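Local coordinates for putative peptide binding protein (Ruminococcus gnavus, PDB 3NOH), which is of uncertain function but probably binds peptides, at residues A[61-66]-A[90-95]. Residues are numbered along the deposited sequence; the frame is centred on the assembly and turned at random. Where two conformers were deposited one is given.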
loop_
_atom_site.group_PDB
_atom_site.type_symbol
_atom_site.label_atom_id
_atom_site.label_comp_id
_atom_site.label_asym_id
_atom_site.label_seq_id
_atom_site.Cartn_x
_atom_site.Cartn_y
_atom_site.Cartn_z
ATOM N N SER A 61 -9.804 7.684 3.564
ATOM C CA SER A 61 -8.707 8.534 3.208
ATOM C C SER A 61 -7.480 8.042 3.932
ATOM O O SER A 61 -7.560 7.893 5.138
ATOM C CB SER A 61 -9.002 9.969 3.692
ATOM O OG SER A 61 -7.998 10.835 3.238
ATOM N N PHE A 62 -6.375 7.827 3.211
ATOM C CA PHE A 62 -5.143 7.304 3.808
ATOM C C PHE A 62 -3.977 7.528 2.880
ATOM O O PHE A 62 -4.150 7.781 1.685
ATOM C CB PHE A 62 -5.251 5.819 4.227
ATOM C CG PHE A 62 -5.431 4.858 3.084
ATOM C CD1 PHE A 62 -6.709 4.604 2.571
ATOM C CD2 PHE A 62 -4.351 4.232 2.499
ATOM C CE1 PHE A 62 -6.855 3.731 1.486
ATOM C CE2 PHE A 62 -4.518 3.328 1.422
ATOM C CZ PHE A 62 -5.768 3.088 0.925
ATOM N N ASP A 63 -2.785 7.488 3.441
ATOM C CA ASP A 63 -1.575 7.662 2.677
ATOM C C ASP A 63 -0.945 6.303 2.387
ATOM O O ASP A 63 -0.959 5.365 3.212
ATOM C CB ASP A 63 -0.581 8.542 3.450
ATOM C CG ASP A 63 -1.088 9.970 3.685
ATOM O OD1 ASP A 63 -1.943 10.428 2.937
ATOM O OD2 ASP A 63 -0.601 10.614 4.663
ATOM N N ILE A 64 -0.263 6.224 1.251
ATOM C CA ILE A 64 0.563 5.087 0.910
ATOM C C ILE A 64 2.010 5.542 0.770
ATOM O O ILE A 64 2.316 6.404 -0.051
ATOM C CB ILE A 64 0.145 4.413 -0.428
ATOM C CG1 ILE A 64 -1.305 3.931 -0.316
ATOM C CG2 ILE A 64 1.093 3.237 -0.751
ATOM C CD1 ILE A 64 -1.941 3.409 -1.623
ATOM N N TYR A 65 2.908 5.013 1.570
ATOM C CA TYR A 65 4.331 5.318 1.465
ATOM C C TYR A 65 5.036 4.408 0.465
ATOM O O TYR A 65 4.644 3.272 0.257
ATOM C CB TYR A 65 5.019 5.172 2.819
ATOM C CG TYR A 65 4.549 6.075 3.915
ATOM C CD1 TYR A 65 3.810 7.201 3.668
ATOM C CD2 TYR A 65 4.947 5.811 5.222
ATOM C CE1 TYR A 65 3.410 8.064 4.710
ATOM C CE2 TYR A 65 4.574 6.644 6.256
ATOM C CZ TYR A 65 3.844 7.783 5.992
ATOM O OH TYR A 65 3.454 8.609 7.042
ATOM N N VAL A 66 6.080 4.919 -0.165
ATOM C CA VAL A 66 6.847 4.182 -1.160
ATOM C C VAL A 66 8.295 4.644 -1.070
ATOM O O VAL A 66 8.543 5.808 -0.801
ATOM C CB VAL A 66 6.285 4.417 -2.591
ATOM C CG1 VAL A 66 6.314 5.908 -2.969
ATOM C CG2 VAL A 66 7.042 3.601 -3.646
ATOM N N ASP A 90 -9.739 9.111 -0.916
ATOM C CA ASP A 90 -8.832 10.264 -1.008
ATOM C C ASP A 90 -7.474 9.791 -0.513
ATOM O O ASP A 90 -7.157 9.851 0.659
ATOM C CB ASP A 90 -9.248 11.509 -0.241
ATOM C CG ASP A 90 -8.305 12.751 -0.548
ATOM O OD1 ASP A 90 -7.475 12.743 -1.514
ATOM O OD2 ASP A 90 -8.453 13.769 0.160
ATOM N N VAL A 91 -6.736 9.212 -1.430
ATOM C CA VAL A 91 -5.430 8.647 -1.117
ATOM C C VAL A 91 -4.330 9.545 -1.688
ATOM O O VAL A 91 -4.514 10.199 -2.736
ATOM C CB VAL A 91 -5.337 7.212 -1.691
ATOM C CG1 VAL A 91 -3.955 6.628 -1.555
ATOM C CG2 VAL A 91 -6.399 6.312 -0.985
ATOM N N GLN A 92 -3.245 9.639 -0.928
ATOM C CA GLN A 92 -1.994 10.297 -1.354
ATOM C C GLN A 92 -0.860 9.282 -1.315
ATOM O O GLN A 92 -0.812 8.394 -0.438
ATOM C CB GLN A 92 -1.611 11.464 -0.400
ATOM C CG GLN A 92 -2.629 12.447 -0.217
ATOM C CD GLN A 92 -2.205 13.552 0.718
ATOM O OE1 GLN A 92 -2.192 14.719 0.341
ATOM N NE2 GLN A 92 -1.864 13.178 1.990
ATOM N N ILE A 93 0.083 9.413 -2.243
ATOM C CA ILE A 93 1.348 8.682 -2.235
ATOM C C ILE A 93 2.433 9.692 -1.701
ATOM O O ILE A 93 2.509 10.828 -2.114
ATOM C CB ILE A 93 1.784 8.244 -3.635
ATOM C CG1 ILE A 93 0.640 7.494 -4.387
ATOM C CG2 ILE A 93 3.087 7.378 -3.545
ATOM C CD1 ILE A 93 0.104 6.298 -3.598
ATOM N N LYS A 94 3.237 9.186 -0.759
ATOM C CA LYS A 94 4.341 9.938 -0.148
ATOM C C LYS A 94 5.578 9.087 -0.172
ATOM O O LYS A 94 5.598 7.966 0.380
ATOM C CB LYS A 94 4.011 10.272 1.305
ATOM C CG LYS A 94 2.901 11.246 1.452
ATOM C CD LYS A 94 2.753 11.719 2.885
ATOM C CE LYS A 94 1.570 12.606 2.993
ATOM N NZ LYS A 94 1.211 12.888 4.434
ATOM N N GLN A 95 6.607 9.594 -0.841
ATOM C CA GLN A 95 7.871 8.880 -0.976
ATOM C C GLN A 95 8.826 9.336 0.121
ATOM O O GLN A 95 8.884 10.515 0.500
ATOM C CB GLN A 95 8.486 9.018 -2.381
ATOM C CG GLN A 95 9.143 10.353 -2.729
ATOM C CD GLN A 95 8.206 11.451 -3.181
ATOM O OE1 GLN A 95 7.144 11.695 -2.567
ATOM N NE2 GLN A 95 8.608 12.187 -4.219
HETATM O O HOH W 1 2.090 11.076 6.498
#
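Phe62 and Val91 meet on the apolar face of two neighbouring parallel strands, 61-66 and 90-95, the first and last elements of a beta-alpha-beta unit whose helix 71-86 packs on that same face. Val91 is the bump: its CG2 methyl sits over one face of the Phe62 ring, toward the rim, 3.9 Å from the ring centroid, a CH-pi contact. Its other methyl, CG1, turns to CD1 of Ile64. The branched chains then mesh along the strands. Ile93, bent at chi2 (-55°), folds CD1 back against CB of Ile64, while its CG2 fills the hollow beside CG1 of Val66, 3.6 Å away. Branching at CB suits Val91, Ile64, Ile93 and Val66 to extended strands, putting bulk close to the backbone. Helix 71-86 packs on Val66, Val91 and Ile93 with Ile74, Leu84 and Cys81, while Ile64 leans on Leu114 of strand 112-116.

The face of Asp63, Gln92 and Lys94 is largely polar, suiting its more exposed side chains. Asp63 slots between Gln92 and Lys94. Gln92 NE2 gives OD1 a nearly straight bond (174°), whereas the extended chain of Lys94 runs alongside the Tyr65 ring, CB near CD1, before its ammonium forms a salt bridge with OD2 from above the carboxylate plane. A water accepts from Lys94 NZ and hydrogen-bonds Tyr65 OH, itself also hydrogen-bonded to Arg104. Between the faces, the backbone bond from Ile64 N to Gln92 O measures 2.8 Å.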